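Local coordinates for protein heme oxygenase 1 (Synechocystis sp., PDB 1WE1) that catalyses the oxygen-dependent opening of the heme ring to biliverdin IXalpha with release of carbon monoxide and iron, probably for synthesis of the chromophores of the photosynthetic antennae, at residues A116-T126 and R187-M198. Residues are numbered along the deposited sequence; the frame is centred on the assembly and turned at random.
With HEM (protoporphyrin IX containing Fe), chain H.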
ATOM      1  N   ALA A 116      13.577   5.855  14.672  1.00 51.65           N
ATOM      2  CA  ALA A 116      12.511   5.160  15.393  1.00 49.59           C
ATOM      3  C   ALA A 116      12.046   3.889  14.694  1.00 49.22           C
ATOM      4  O   ALA A 116      10.867   3.722  14.426  1.00 49.77           O
ATOM      5  CB  ALA A 116      11.332   6.096  15.589  1.00 50.37           C
ATOM      6  N   PRO A 117      12.970   2.960  14.416  1.00 49.63           N
ATOM      7  CA  PRO A 117      12.633   1.706  13.742  1.00 49.05           C
ATOM      8  C   PRO A 117      11.337   1.042  14.175  1.00 49.11           C
ATOM      9  O   PRO A 117      10.728   0.302  13.393  1.00 49.37           O
ATOM     10  CB  PRO A 117      13.856   0.822  14.015  1.00 50.72           C
ATOM     11  CG  PRO A 117      14.462   1.424  15.234  1.00 49.63           C
ATOM     12  CD  PRO A 117      14.339   2.892  14.947  1.00 48.37           C
ATOM     13  N   GLU A 118      10.901   1.293  15.405  1.00 47.39           N
ATOM     14  CA  GLU A 118       9.664   0.663  15.855  1.00 46.90           C
ATOM     15  C   GLU A 118       8.445   1.233  15.142  1.00 45.27           C
ATOM     16  O   GLU A 118       7.422   0.562  15.040  1.00 46.86           O
ATOM     17  CB  GLU A 118       9.488   0.760  17.388  1.00 47.16           C
ATOM     18  CG  GLU A 118       9.261   2.151  17.968  1.00 48.27           C
ATOM     19  CD  GLU A 118      10.515   3.021  17.973  1.00 49.79           C
ATOM     20  OE1 GLU A 118      11.633   2.482  17.799  1.00 49.69           O
ATOM     21  OE2 GLU A 118      10.376   4.250  18.165  1.00 51.16           O
ATOM     22  N   LEU A 119       8.553   2.460  14.640  1.00 43.06           N
ATOM     23  CA  LEU A 119       7.447   3.077  13.918  1.00 42.31           C
ATOM     24  C   LEU A 119       7.203   2.362  12.580  1.00 43.79           C
ATOM     25  O   LEU A 119       6.169   2.553  11.931  1.00 43.63           O
ATOM     26  CB  LEU A 119       7.733   4.564  13.693  1.00 40.05           C
ATOM     27  CG  LEU A 119       7.725   5.377  14.997  1.00 40.66           C
ATOM     28  CD1 LEU A 119       7.845   6.866  14.699  1.00 37.90           C
ATOM     29  CD2 LEU A 119       6.431   5.097  15.759  1.00 36.98           C
ATOM     30  N   LEU A 120       8.164   1.531  12.187  1.00 44.13           N
ATOM     31  CA  LEU A 120       8.083   0.754  10.959  1.00 44.67           C
ATOM     32  C   LEU A 120       6.933  -0.252  11.023  1.00 45.71           C
ATOM     33  O   LEU A 120       6.469  -0.742   9.996  1.00 45.11           O
ATOM     34  CB  LEU A 120       9.398   0.014  10.738  1.00 43.45           C
ATOM     35  CG  LEU A 120      10.309   0.409   9.575  1.00 42.20           C
ATOM     36  CD1 LEU A 120      10.228   1.887   9.265  1.00 42.29           C
ATOM     37  CD2 LEU A 120      11.725  -0.000   9.931  1.00 39.95           C
ATOM     38  N   VAL A 121       6.474  -0.571  12.227  1.00 46.75           N
ATOM     39  CA  VAL A 121       5.370  -1.512  12.354  1.00 48.39           C
ATOM     40  C   VAL A 121       4.082  -0.825  11.924  1.00 47.33           C
ATOM     41  O   VAL A 121       3.125  -1.478  11.534  1.00 47.51           O
ATOM     42  CB  VAL A 121       5.214  -2.036  13.800  1.00 50.30           C
ATOM     43  CG1 VAL A 121       5.107  -0.879  14.767  1.00 52.48           C
ATOM     44  CG2 VAL A 121       3.965  -2.914  13.901  1.00 50.18           C
ATOM     45  N   ALA A 122       4.063   0.501  11.985  1.00 47.93           N
ATOM     46  CA  ALA A 122       2.880   1.259  11.584  1.00 47.59           C
ATOM     47  C   ALA A 122       2.774   1.214  10.067  1.00 47.51           C
ATOM     48  O   ALA A 122       1.680   1.125   9.510  1.00 47.31           O
ATOM     49  CB  ALA A 122       2.994   2.690  12.053  1.00 46.41           C
ATOM     50  N   HIS A 123       3.930   1.278   9.414  1.00 47.92           N
ATOM     51  CA  HIS A 123       4.020   1.240   7.965  1.00 47.30           C
ATOM     52  C   HIS A 123       3.737  -0.153   7.424  1.00 46.97           C
ATOM     53  O   HIS A 123       3.033  -0.300   6.421  1.00 47.47           O
ATOM     54  CB  HIS A 123       5.392   1.737   7.527  1.00 47.23           C
ATOM     55  CG  HIS A 123       5.499   3.226   7.539  1.00 48.60           C
ATOM     56  ND1 HIS A 123       4.760   4.024   6.693  1.00 49.82           N
ATOM     57  CD2 HIS A 123       6.185   4.067   8.345  1.00 49.52           C
ATOM     58  CE1 HIS A 123       4.983   5.293   6.981  1.00 47.99           C
ATOM     59  NE2 HIS A 123       5.843   5.348   7.980  1.00 48.58           N
ATOM     60  N   SER A 124       4.283  -1.168   8.091  1.00 46.10           N
ATOM     61  CA  SER A 124       4.044  -2.552   7.706  1.00 44.44           C
ATOM     62  C   SER A 124       2.544  -2.804   7.866  1.00 44.96           C
ATOM     63  O   SER A 124       1.902  -3.420   7.012  1.00 46.02           O
ATOM     64  CB  SER A 124       4.829  -3.501   8.620  1.00 44.50           C
ATOM     65  OG  SER A 124       4.382  -4.848   8.503  1.00 43.73           O
ATOM     66  N   TYR A 125       1.985  -2.305   8.963  1.00 43.35           N
ATOM     67  CA  TYR A 125       0.575  -2.495   9.221  1.00 41.51           C
ATOM     68  C   TYR A 125      -0.241  -1.834   8.127  1.00 42.30           C
ATOM     69  O   TYR A 125      -1.005  -2.506   7.438  1.00 44.51           O
ATOM     70  CB  TYR A 125       0.181  -1.920  10.596  1.00 38.86           C
ATOM     71  CG  TYR A 125      -1.323  -1.809  10.802  1.00 35.35           C
ATOM     72  CD1 TYR A 125      -2.122  -2.950  10.955  1.00 32.83           C
ATOM     73  CD2 TYR A 125      -1.956  -0.563  10.764  1.00 32.82           C
ATOM     74  CE1 TYR A 125      -3.516  -2.847  11.056  1.00 31.84           C
ATOM     75  CE2 TYR A 125      -3.340  -0.449  10.862  1.00 29.65           C
ATOM     76  CZ  TYR A 125      -4.108  -1.589  11.003  1.00 32.63           C
ATOM     77  OH  TYR A 125      -5.472  -1.460  11.064  1.00 35.30           O
ATOM     78  N   THR A 126      -0.069  -0.527   7.955  1.00 42.30           N
ATOM     79  CA  THR A 126      -0.830   0.221   6.953  1.00 42.20           C
ATOM     80  C   THR A 126      -0.840  -0.365   5.540  1.00 40.48           C
ATOM     81  O   THR A 126      -1.873  -0.377   4.895  1.00 35.63           O
ATOM     82  CB  THR A 126      -0.369   1.681   6.895  1.00 43.55           C
ATOM     83  OG1 THR A 126      -0.572   2.284   8.179  1.00 46.37           O
ATOM     84  CG2 THR A 126      -1.178   2.453   5.871  1.00 42.12           C
ATOM     85  N   ARG A 187       2.494   5.810  19.744  1.00 59.30           N
ATOM     86  CA  ARG A 187       3.255   6.576  18.756  1.00 57.48           C
ATOM     87  C   ARG A 187       3.151   5.856  17.407  1.00 55.25           C
ATOM     88  O   ARG A 187       3.287   6.464  16.343  1.00 54.02           O
ATOM     89  CB  ARG A 187       4.736   6.670  19.154  1.00 58.24           C
ATOM     90  CG  ARG A 187       5.072   7.728  20.192  1.00 60.56           C
ATOM     91  CD  ARG A 187       6.587   7.930  20.291  1.00 62.33           C
ATOM     92  NE  ARG A 187       7.278   6.686  20.634  1.00 65.19           N
ATOM     93  CZ  ARG A 187       8.190   6.085  19.869  1.00 65.48           C
ATOM     94  NH1 ARG A 187       8.543   6.611  18.696  1.00 63.64           N
ATOM     95  NH2 ARG A 187       8.738   4.943  20.277  1.00 63.84           N
ATOM     96  N   ILE A 188       2.926   4.547  17.492  1.00 52.00           N
ATOM     97  CA  ILE A 188       2.783   3.668  16.348  1.00 49.58           C
ATOM     98  C   ILE A 188       1.424   3.930  15.714  1.00 50.28           C
ATOM     99  O   ILE A 188       1.307   4.056  14.491  1.00 50.65           O
ATOM    100  CB  ILE A 188       2.878   2.182  16.787  1.00 48.62           C
ATOM    101  CG1 ILE A 188       4.291   1.898  17.312  1.00 46.53           C
ATOM    102  CG2 ILE A 188       2.499   1.254  15.628  1.00 46.95           C
ATOM    103  CD1 ILE A 188       4.565   0.454  17.624  1.00 45.09           C
ATOM    104  N   VAL A 189       0.393   4.006  16.550  1.00 48.79           N
ATOM    105  CA  VAL A 189      -0.936   4.280  16.050  1.00 48.14           C
ATOM    106  C   VAL A 189      -0.929   5.637  15.343  1.00 50.04           C
ATOM    107  O   VAL A 189      -1.445   5.780  14.227  1.00 50.29           O
ATOM    108  CB  VAL A 189      -1.962   4.284  17.188  1.00 46.47           C
ATOM    109  CG1 VAL A 189      -3.319   4.755  16.682  1.00 45.02           C
ATOM    110  CG2 VAL A 189      -2.084   2.885  17.752  1.00 46.74           C
ATOM    111  N   ASP A 190      -0.328   6.636  15.967  1.00 50.89           N
ATOM    112  CA  ASP A 190      -0.288   7.942  15.329  1.00 53.68           C
ATOM    113  C   ASP A 190       0.446   7.888  13.991  1.00 52.52           C
ATOM    114  O   ASP A 190       0.028   8.521  13.031  1.00 51.89           O
ATOM    115  CB  ASP A 190       0.350   8.968  16.260  1.00 55.98           C
ATOM    116  CG  ASP A 190      -0.599   9.408  17.361  1.00 61.30           C
ATOM    117  OD1 ASP A 190      -0.141  10.094  18.306  1.00 64.23           O
ATOM    118  OD2 ASP A 190      -1.808   9.068  17.275  1.00 61.42           O
ATOM    119  N   GLU A 191       1.528   7.117  13.926  1.00 51.85           N
ATOM    120  CA  GLU A 191       2.296   6.991  12.692  1.00 50.36           C
ATOM    121  C   GLU A 191       1.446   6.331  11.594  1.00 49.06           C
ATOM    122  O   GLU A 191       1.554   6.679  10.417  1.00 46.57           O
ATOM    123  CB  GLU A 191       3.567   6.171  12.949  1.00 49.65           C
ATOM    124  CG  GLU A 191       4.517   6.079  11.752  1.00 51.02           C
ATOM    125  CD  GLU A 191       5.127   7.415  11.365  1.00 49.08           C
ATOM    126  OE1 GLU A 191       5.867   7.467  10.365  1.00 50.55           O
ATOM    127  OE2 GLU A 191       4.873   8.412  12.056  1.00 50.23           O
ATOM    128  N   ALA A 192       0.598   5.386  11.988  1.00 47.36           N
ATOM    129  CA  ALA A 192      -0.264   4.702  11.040  1.00 47.27           C
ATOM    130  C   ALA A 192      -1.207   5.710  10.369  1.00 47.55           C
ATOM    131  O   ALA A 192      -1.390   5.686   9.149  1.00 46.05           O
ATOM    132  CB  ALA A 192      -1.060   3.621  11.749  1.00 45.06           C
ATOM    133  N   ASN A 193      -1.809   6.587  11.167  1.00 47.50           N
ATOM    134  CA  ASN A 193      -2.704   7.598  10.623  1.00 49.53           C
ATOM    135  C   ASN A 193      -1.910   8.546   9.715  1.00 50.25           C
ATOM    136  O   ASN A 193      -2.470   9.181   8.811  1.00 48.54           O
ATOM    137  CB  ASN A 193      -3.386   8.380  11.753  1.00 51.20           C
ATOM    138  CG  ASN A 193      -4.539   7.614  12.377  1.00 54.03           C
ATOM    139  OD1 ASN A 193      -5.572   7.397  11.738  1.00 53.45           O
ATOM    140  ND2 ASN A 193      -4.366   7.190  13.627  1.00 54.39           N
ATOM    141  N   ASP A 194      -0.606   8.636   9.957  1.00 50.02           N
ATOM    142  CA  ASP A 194       0.250   9.478   9.133  1.00 51.60           C
ATOM    143  C   ASP A 194       0.396   8.812   7.762  1.00 50.01           C
ATOM    144  O   ASP A 194       0.215   9.457   6.726  1.00 49.65           O
ATOM    145  CB  ASP A 194       1.638   9.645   9.770  1.00 55.61           C
ATOM    146  CG  ASP A 194       1.716  10.826  10.724  1.00 59.64           C
ATOM    147  OD1 ASP A 194       0.919  10.886  11.683  1.00 63.65           O
ATOM    148  OD2 ASP A 194       2.585  11.702  10.516  1.00 64.23           O
ATOM    149  N   ALA A 195       0.722   7.520   7.771  1.00 45.93           N
ATOM    150  CA  ALA A 195       0.892   6.766   6.538  1.00 44.38           C
ATOM    151  C   ALA A 195      -0.376   6.825   5.697  1.00 42.61           C
ATOM    152  O   ALA A 195      -0.309   7.017   4.489  1.00 42.93           O
ATOM    153  CB  ALA A 195       1.248   5.321   6.846  1.00 45.01           C
ATOM    154  N   PHE A 196      -1.532   6.666   6.329  1.00 39.49           N
ATOM    155  CA  PHE A 196      -2.776   6.732   5.584  1.00 40.10           C
ATOM    156  C   PHE A 196      -2.830   8.046   4.809  1.00 40.72           C
ATOM    157  O   PHE A 196      -3.152   8.065   3.622  1.00 40.85           O
ATOM    158  CB  PHE A 196      -3.991   6.670   6.512  1.00 37.35           C
ATOM    159  CG  PHE A 196      -4.553   5.299   6.690  1.00 37.87           C
ATOM    160  CD1 PHE A 196      -3.950   4.385   7.552  1.00 39.08           C
ATOM    161  CD2 PHE A 196      -5.705   4.916   6.014  1.00 38.02           C
ATOM    162  CE1 PHE A 196      -4.492   3.116   7.734  1.00 38.00           C
ATOM    163  CE2 PHE A 196      -6.250   3.646   6.191  1.00 37.73           C
ATOM    164  CZ  PHE A 196      -5.639   2.748   7.053  1.00 37.21           C
ATOM    165  N   ALA A 197      -2.520   9.144   5.491  1.00 39.93           N
ATOM    166  CA  ALA A 197      -2.559  10.449   4.861  1.00 40.26           C
ATOM    167  C   ALA A 197      -1.610  10.485   3.667  1.00 41.13           C
ATOM    168  O   ALA A 197      -1.915  11.096   2.648  1.00 42.49           O
ATOM    169  CB  ALA A 197      -2.190  11.524   5.861  1.00 37.45           C
ATOM    170  N   MET A 198      -0.466   9.825   3.789  1.00 40.57           N
ATOM    171  CA  MET A 198       0.499   9.806   2.701  1.00 41.86           C
ATOM    172  C   MET A 198       0.007   9.024   1.476  1.00 42.31           C
ATOM    173  O   MET A 198       0.376   9.326   0.341  1.00 39.73           O
ATOM    174  CB  MET A 198       1.823   9.249   3.201  1.00 42.16           C
ATOM    175  CG  MET A 198       2.470  10.176   4.194  1.00 46.07           C
ATOM    176  SD  MET A 198       4.116   9.681   4.687  1.00 51.62           S
ATOM    177  CE  MET A 198       3.740   8.609   6.111  1.00 50.84           C
TER
HETATM  178  CHA HEM H 300      -8.873  -3.218   6.003  1.00 50.55           C
HETATM  179  CHB HEM H 300      -5.291  -0.228   4.725  1.00 46.77           C
HETATM  180  CHC HEM H 300      -8.264   1.628   1.367  1.00 48.70           C
HETATM  181  CHD HEM H 300     -10.986  -2.308   1.716  1.00 51.06           C
HETATM  182  C1A HEM H 300      -7.667  -2.487   6.071  1.00 48.65           C
HETATM  183  C2A HEM H 300      -6.654  -2.581   7.111  1.00 48.54           C
HETATM  184  C3A HEM H 300      -5.664  -1.700   6.775  1.00 48.00           C
HETATM  185  C4A HEM H 300      -6.054  -1.120   5.482  1.00 47.97           C
HETATM  186  CMA HEM H 300      -4.407  -1.371   7.521  1.00 44.47           C
HETATM  187  CAA HEM H 300      -6.680  -3.531   8.299  1.00 46.32           C
HETATM  188  CBA HEM H 300      -7.627  -3.129   9.455  1.00 46.58           C
HETATM  189  CGA HEM H 300      -7.619  -4.018  10.560  1.00 47.74           C
HETATM  190  O1A HEM H 300      -6.927  -3.637  11.585  1.00 46.01           O
HETATM  191  O2A HEM H 300      -8.221  -5.110  10.570  1.00 47.50           O
HETATM  192  C1B HEM H 300      -5.801   0.586   3.700  1.00 46.77           C
HETATM  193  C2B HEM H 300      -5.111   1.745   3.136  1.00 46.22           C
HETATM  194  C3B HEM H 300      -5.920   2.233   2.151  1.00 47.44           C
HETATM  195  C4B HEM H 300      -7.132   1.417   2.177  1.00 46.89           C
HETATM  196  CMB HEM H 300      -3.756   2.232   3.584  1.00 44.17           C
HETATM  197  CAB HEM H 300      -5.653   3.348   1.158  1.00 45.90           C
HETATM  198  CBB HEM H 300      -5.492   4.751   1.801  1.00 47.21           C
HETATM  199  C1C HEM H 300      -9.224   0.686   1.096  1.00 49.09           C
HETATM  200  C2C HEM H 300     -10.174   0.730  -0.006  1.00 51.87           C
HETATM  201  C3C HEM H 300     -11.064  -0.249   0.253  1.00 52.66           C
HETATM  202  C4C HEM H 300     -10.506  -1.072   1.302  1.00 50.91           C
HETATM  203  CMC HEM H 300     -10.108   1.702  -1.168  1.00 48.94           C
HETATM  204  CAC HEM H 300     -12.428  -0.457  -0.409  1.00 52.37           C
HETATM  205  CBC HEM H 300     -12.307  -1.381  -1.654  1.00 54.90           C
HETATM  206  C1D HEM H 300     -10.645  -2.947   2.932  1.00 53.11           C
HETATM  207  C2D HEM H 300     -11.327  -4.127   3.459  1.00 52.48           C
HETATM  208  C3D HEM H 300     -10.708  -4.409   4.634  1.00 53.72           C
HETATM  209  C4D HEM H 300      -9.682  -3.360   4.853  1.00 50.68           C
HETATM  210  CMD HEM H 300     -12.471  -4.790   2.762  1.00 50.54           C
HETATM  211  CAD HEM H 300     -10.942  -5.538   5.609  1.00 56.87           C
HETATM  212  CBD HEM H 300     -11.907  -5.116   6.806  1.00 62.38           C
HETATM  213  CGD HEM H 300     -11.916  -6.054   7.865  1.00 67.00           C
HETATM  214  O1D HEM H 300     -10.815  -6.584   8.273  1.00 70.02           O
HETATM  215  O2D HEM H 300     -13.002  -6.378   8.426  1.00 67.47           O
HETATM  216  NA  HEM H 300      -7.296  -1.583   5.105  1.00 49.14           N
HETATM  217  NB  HEM H 300      -7.025   0.391   3.102  1.00 46.81           N
HETATM  218  NC  HEM H 300      -9.417  -0.468   1.876  1.00 50.37           N
HETATM  219  ND  HEM H 300      -9.624  -2.533   3.785  1.00 50.15           N
HETATM  220 FE   HEM H 300      -8.351  -1.051   3.484  1.00 47.18          FE
HETATM  221  O   HOH W   1      -7.324  -2.191   2.542  1.00 47.27           O
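Ala122 faces Ala192 where helices 120-146 and 182-205 come closest, their local axes 8.0 Å apart and inclined at 47°. The small side chains of Ala122 and Ala192 let the backbones approach, and Ala122 CB also rests on Glu191 CB, at 3.6 Å, and on Ile188 CG2. At the outer end, Arg187 crosses Leu119 at about a right angle, its chain bent at chi3, and grips Glu118 end-on, NH2 2.8 Å and NH1 3.0 Å from the same OE2. That oxygen lies in the guanidinium plane, but the carboxylate is turned 64° from it; NH1 meets the anti lone pair, whereas NH2 comes from above the carboxylate plane. Glu191 extends CG anti to its backbone N (chi1 -175°), then bends to bring OE1 to His123 NE2 at 3.2 Å, a bent bond with OE1 tilted out of the imidazole plane and met on its anti side. Met198 CE touches the imidazole edge at CE1, and Ala195 CB packs obliquely against the ring. Toward the heme, Thr126 OG1 turns back to Ala122 O (2.9 Å), leaving CG2 to meet both Phe196 CD1 and heme CMB, which lies over the rim of one Phe196 face. Tyr125 lays a face against CMA while its OH donates to propionate O1A (2.7 Å). Buried Glu191 OE1 takes a salt bridge from Arg108 besides the His123 bond, probably favouring its ionised form, while Thr126, Phe196 and Tyr125 form part of the heme-pocket wall.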